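Local structure of putative hemin storage protein (Bordetella bronchiseptica, 6AU1) at residues D57-L68 with L94-N105. The protein cleaves deacetylated poly-beta-1,6-N-acetylglucosamine through this C-terminal glycoside hydrolase domain and can thereby disrupt bacterial biofilms. Sequence-based numbering, arbitrary orientation.
Sequences DITEVYFPNRHL and LPVLTFSVPPGN
Ser100 meets Asp57 with its hydroxyl and Ile58 with its backbone N-H. Its OG donates to Asp57 OD1 over a short 2.5 Å, nearly in line with the carboxylate C-O bond; although the CB bond of Asp57 points away, CG lies anti to the backbone N (chi1 174°), and OD1 comes back to the serine. Ser100 N gives a nearly straight bond of 2.7 Å to Ile58 O. A water links Ser100 OG to Ile58 N, and another joins the carbonyls of Ser100 and Thr59. Serine suits this place because its small hydroxyl can serve the carboxylate and a water at once.

The second polar link is weaker in geometry. Asn105 ND2 lies 3.0 Å from His67 ND1, but well out of the imidazole plane and with a bent N-H angle of 136°; the two planes stand 73° apart. A water accepts from Asn105 ND2 and donates to His67 O. Asn105 OD1 turns to Ala107 N, and imidazole suits position 67 by offering NE2 to Glu143 of helix 135-151. Within 57-68, Asn65 OD1 accepts from His67 N, an Asx turn, and from Leu68 N, an Asx motif, while its ND2 donates to Phe63 O and Leu68 O.

Between the two links Leu68 forks, leucine's branches letting CD1 reach Val101 CG1 at 3.6 Å and CD2 the Phe99 ring edge. Off to one side, Phe63 CE1 touches Leu94 CD1 at 3.8 Å, and Ile58 packs CB against Thr98 O and CG1 loosely against Pro95 CG.

Loops following neighbouring parallel strands of the TIM-barrel-type domain, 43-47 and 89-94, are thus joined by polar, partly water-mediated ends flanking an apolar Leu68 cluster, so the join depends on bound water as well as direct contact.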
loop_
_atom_site.group_PDB
_atom_site.type_symbol
_atom_site.label_atom_id
_atom_site.label_comp_id
_atom_site.label_asym_id
_atom_site.label_seq_id
_atom_site.Cartn_x
_atom_site.Cartn_y
_atom_site.Cartn_z
ATOM N N ASP A 57 13.358 -3.172 2.024
ATOM C CA ASP A 57 14.421 -3.088 1.035
ATOM C C ASP A 57 14.110 -4.118 -0.045
ATOM O O ASP A 57 14.383 -5.312 0.124
ATOM C CB ASP A 57 15.770 -3.337 1.714
ATOM C CG ASP A 57 16.954 -3.406 0.745
ATOM O OD1 ASP A 57 16.891 -2.921 -0.401
ATOM O OD2 ASP A 57 17.986 -3.938 1.180
ATOM N N ILE A 58 13.517 -3.651 -1.137
ATOM C CA ILE A 58 12.919 -4.568 -2.117
ATOM C C ILE A 58 13.908 -4.796 -3.259
ATOM O O ILE A 58 14.008 -3.986 -4.183
ATOM C CB ILE A 58 11.571 -4.028 -2.677
ATOM C CG1 ILE A 58 10.627 -3.556 -1.559
ATOM C CG2 ILE A 58 10.881 -5.096 -3.584
ATOM C CD1 ILE A 58 10.454 -4.536 -0.391
ATOM N N THR A 59 14.641 -5.900 -3.186
ATOM C CA THR A 59 15.611 -6.235 -4.229
ATOM C C THR A 59 15.048 -7.215 -5.260
ATOM O O THR A 59 15.640 -7.395 -6.320
ATOM C CB THR A 59 16.885 -6.861 -3.640
ATOM O OG1 THR A 59 16.526 -7.986 -2.823
ATOM C CG2 THR A 59 17.669 -5.833 -2.793
ATOM N N GLU A 60 13.933 -7.864 -4.934
ATOM C CA GLU A 60 13.372 -8.910 -5.796
ATOM C C GLU A 60 11.859 -8.794 -5.866
ATOM O O GLU A 60 11.228 -8.306 -4.921
ATOM C CB GLU A 60 13.751 -10.300 -5.287
ATOM C CG GLU A 60 15.249 -10.559 -5.222
ATOM C CD GLU A 60 15.567 -11.982 -4.808
ATOM O OE1 GLU A 60 14.822 -12.546 -3.981
ATOM O OE2 GLU A 60 16.566 -12.532 -5.304
ATOM N N VAL A 61 11.274 -9.242 -6.979
ATOM C CA VAL A 61 9.818 -9.258 -7.096
ATOM C C VAL A 61 9.348 -10.637 -7.555
ATOM O O VAL A 61 10.153 -11.552 -7.718
ATOM C CB VAL A 61 9.295 -8.175 -8.064
ATOM C CG1 VAL A 61 9.500 -6.775 -7.477
ATOM C CG2 VAL A 61 9.991 -8.295 -9.424
ATOM N N TYR A 62 8.036 -10.783 -7.733
ATOM C CA TYR A 62 7.475 -12.103 -8.049
ATOM C C TYR A 62 6.917 -12.178 -9.470
ATOM O O TYR A 62 5.977 -12.920 -9.751
ATOM C CB TYR A 62 6.386 -12.456 -7.031
ATOM C CG TYR A 62 6.906 -12.794 -5.632
ATOM C CD1 TYR A 62 7.666 -13.942 -5.415
ATOM C CD2 TYR A 62 6.617 -11.980 -4.535
ATOM C CE1 TYR A 62 8.139 -14.262 -4.147
ATOM C CE2 TYR A 62 7.072 -12.301 -3.256
ATOM C CZ TYR A 62 7.829 -13.441 -3.075
ATOM O OH TYR A 62 8.285 -13.772 -1.817
ATOM N N PHE A 63 7.509 -11.407 -10.375
ATOM C CA PHE A 63 7.097 -11.421 -11.783
ATOM C C PHE A 63 8.305 -11.035 -12.639
ATOM O O PHE A 63 9.181 -10.298 -12.179
ATOM C CB PHE A 63 5.916 -10.458 -12.025
ATOM C CG PHE A 63 6.215 -9.025 -11.654
ATOM C CD1 PHE A 63 6.038 -8.589 -10.348
ATOM C CD2 PHE A 63 6.683 -8.125 -12.605
ATOM C CE1 PHE A 63 6.333 -7.273 -9.978
ATOM C CE2 PHE A 63 6.978 -6.797 -12.246
ATOM C CZ PHE A 63 6.790 -6.377 -10.930
ATOM N N PRO A 64 8.363 -11.529 -13.881
ATOM C CA PRO A 64 9.514 -11.250 -14.747
ATOM C C PRO A 64 9.503 -9.788 -15.191
ATOM O O PRO A 64 8.459 -9.245 -15.535
ATOM C CB PRO A 64 9.319 -12.211 -15.927
ATOM C CG PRO A 64 7.850 -12.508 -15.942
ATOM C CD PRO A 64 7.379 -12.431 -14.513
ATOM N N ASN A 65 10.667 -9.154 -15.168
ATOM C CA ASN A 65 10.750 -7.741 -15.506
ATOM C C ASN A 65 12.186 -7.377 -15.865
ATOM O O ASN A 65 13.105 -8.173 -15.656
ATOM C CB ASN A 65 10.264 -6.890 -14.339
ATOM C CG ASN A 65 11.242 -6.892 -13.199
ATOM O OD1 ASN A 65 12.046 -5.975 -13.072
ATOM N ND2 ASN A 65 11.224 -7.952 -12.398
ATOM N N ARG A 66 12.364 -6.168 -16.389
ATOM C CA ARG A 66 13.647 -5.705 -16.923
ATOM C C ARG A 66 14.700 -5.302 -15.895
ATOM O O ARG A 66 15.882 -5.191 -16.234
ATOM C CB ARG A 66 13.419 -4.489 -17.816
ATOM C CG ARG A 66 12.899 -4.769 -19.184
ATOM C CD ARG A 66 12.447 -3.453 -19.788
ATOM N NE ARG A 66 11.062 -3.159 -19.439
ATOM C CZ ARG A 66 10.340 -2.210 -20.020
ATOM N NH1 ARG A 66 9.077 -2.033 -19.666
ATOM N NH2 ARG A 66 10.889 -1.436 -20.956
ATOM N N HIS A 67 14.277 -5.052 -14.665
ATOM C CA HIS A 67 15.122 -4.305 -13.736
ATOM C C HIS A 67 15.509 -5.048 -12.457
ATOM O O HIS A 67 16.652 -4.943 -12.010
ATOM C CB HIS A 67 14.432 -2.982 -13.383
ATOM C CG HIS A 67 14.334 -2.043 -14.542
ATOM N ND1 HIS A 67 15.445 -1.568 -15.206
ATOM C CD2 HIS A 67 13.261 -1.522 -15.180
ATOM C CE1 HIS A 67 15.059 -0.784 -16.197
ATOM N NE2 HIS A 67 13.739 -0.731 -16.197
ATOM N N LEU A 68 14.574 -5.793 -11.875
ATOM C CA LEU A 68 14.839 -6.504 -10.617
ATOM C C LEU A 68 14.825 -8.014 -10.798
ATOM O O LEU A 68 14.000 -8.539 -11.546
ATOM C CB LEU A 68 13.801 -6.125 -9.550
ATOM C CG LEU A 68 14.156 -5.005 -8.569
ATOM C CD1 LEU A 68 14.511 -3.746 -9.302
ATOM C CD2 LEU A 68 12.997 -4.745 -7.597
ATOM N N LEU A 94 1.956 -3.292 -5.110
ATOM C CA LEU A 94 3.340 -3.028 -5.513
ATOM C C LEU A 94 3.814 -1.725 -4.870
ATOM O O LEU A 94 3.007 -0.838 -4.645
ATOM C CB LEU A 94 3.422 -2.939 -7.047
ATOM C CG LEU A 94 4.713 -3.208 -7.818
ATOM C CD1 LEU A 94 5.278 -4.597 -7.497
ATOM C CD2 LEU A 94 4.474 -3.028 -9.320
ATOM N N PRO A 95 5.118 -1.611 -4.592
ATOM C CA PRO A 95 5.648 -0.330 -4.108
ATOM C C PRO A 95 5.482 0.762 -5.147
ATOM O O PRO A 95 5.411 0.492 -6.342
ATOM C CB PRO A 95 7.138 -0.621 -3.881
ATOM C CG PRO A 95 7.232 -2.121 -3.754
ATOM C CD PRO A 95 6.172 -2.632 -4.704
ATOM N N VAL A 96 5.433 2.001 -4.683
ATOM C CA VAL A 96 5.429 3.141 -5.572
ATOM C C VAL A 96 6.868 3.572 -5.871
ATOM O O VAL A 96 7.187 3.976 -6.995
ATOM C CB VAL A 96 4.643 4.309 -4.950
ATOM C CG1 VAL A 96 4.609 5.510 -5.913
ATOM C CG2 VAL A 96 3.211 3.858 -4.589
ATOM N N LEU A 97 7.722 3.507 -4.849
ATOM C CA LEU A 97 9.079 4.064 -4.913
ATOM C C LEU A 97 10.196 3.089 -4.548
ATOM O O LEU A 97 11.310 3.202 -5.079
ATOM C CB LEU A 97 9.204 5.269 -3.972
ATOM C CG LEU A 97 8.224 6.423 -4.155
ATOM C CD1 LEU A 97 8.564 7.475 -3.105
ATOM C CD2 LEU A 97 8.310 6.988 -5.571
ATOM N N THR A 98 9.932 2.160 -3.625
ATOM C CA THR A 98 11.022 1.325 -3.093
ATOM C C THR A 98 11.350 0.137 -3.999
ATOM O O THR A 98 10.738 -0.928 -3.893
ATOM C CB THR A 98 10.717 0.773 -1.678
ATOM O OG1 THR A 98 9.528 -0.035 -1.704
ATOM C CG2 THR A 98 10.557 1.905 -0.665
ATOM N N PHE A 99 12.305 0.357 -4.895
ATOM C CA PHE A 99 12.877 -0.698 -5.720
ATOM C C PHE A 99 14.379 -0.582 -5.637
ATOM O O PHE A 99 14.946 0.408 -6.098
ATOM C CB PHE A 99 12.400 -0.580 -7.168
ATOM C CG PHE A 99 10.917 -0.674 -7.310
ATOM C CD1 PHE A 99 10.296 -1.920 -7.405
ATOM C CD2 PHE A 99 10.133 0.476 -7.318
ATOM C CE1 PHE A 99 8.906 -2.011 -7.519
ATOM C CE2 PHE A 99 8.751 0.394 -7.434
ATOM C CZ PHE A 99 8.135 -0.857 -7.537
ATOM N N SER A 100 15.017 -1.579 -5.034
ATOM C CA SER A 100 16.467 -1.556 -4.860
ATOM C C SER A 100 17.138 -2.210 -6.065
ATOM O O SER A 100 17.566 -3.362 -6.017
ATOM C CB SER A 100 16.859 -2.249 -3.553
ATOM O OG SER A 100 16.369 -1.501 -2.439
ATOM N N VAL A 101 17.198 -1.451 -7.151
ATOM C CA VAL A 101 17.806 -1.885 -8.391
ATOM C C VAL A 101 19.298 -2.172 -8.194
ATOM O O VAL A 101 19.936 -1.621 -7.294
ATOM C CB VAL A 101 17.623 -0.817 -9.497
ATOM C CG1 VAL A 101 16.153 -0.605 -9.781
ATOM C CG2 VAL A 101 18.279 0.513 -9.083
ATOM N N PRO A 102 19.854 -3.054 -9.026
ATOM C CA PRO A 102 21.278 -3.390 -8.901
ATOM C C PRO A 102 22.183 -2.266 -9.385
ATOM O O PRO A 102 21.739 -1.425 -10.159
ATOM C CB PRO A 102 21.429 -4.629 -9.787
ATOM C CG PRO A 102 20.302 -4.562 -10.747
ATOM C CD PRO A 102 19.165 -3.862 -10.046
ATOM N N PRO A 103 23.444 -2.243 -8.923
ATOM C CA PRO A 103 24.391 -1.251 -9.442
ATOM C C PRO A 103 24.462 -1.326 -10.969
ATOM O O PRO A 103 24.357 -2.414 -11.532
ATOM C CB PRO A 103 25.723 -1.665 -8.801
ATOM C CG PRO A 103 25.332 -2.438 -7.581
ATOM C CD PRO A 103 24.064 -3.147 -7.939
ATOM N N GLY A 104 24.603 -0.191 -11.637
ATOM C CA GLY A 104 24.634 -0.212 -13.088
ATOM C C GLY A 104 23.270 0.036 -13.708
ATOM O O GLY A 104 23.175 0.413 -14.874
ATOM N N ASN A 105 22.209 -0.190 -12.938
ATOM C CA ASN A 105 20.886 0.286 -13.331
ATOM C C ASN A 105 20.913 1.813 -13.345
ATOM O O ASN A 105 21.478 2.422 -12.443
ATOM C CB ASN A 105 19.817 -0.222 -12.368
ATOM C CG ASN A 105 18.408 0.124 -12.815
ATOM O OD1 ASN A 105 17.936 1.240 -12.612
ATOM N ND2 ASN A 105 17.728 -0.842 -13.420
HETATM O O HOH W 1 13.659 -0.972 -2.069
HETATM O O HOH W 2 17.828 -5.838 -7.203
HETATM O O HOH W 3 18.633 -3.512 -13.546
#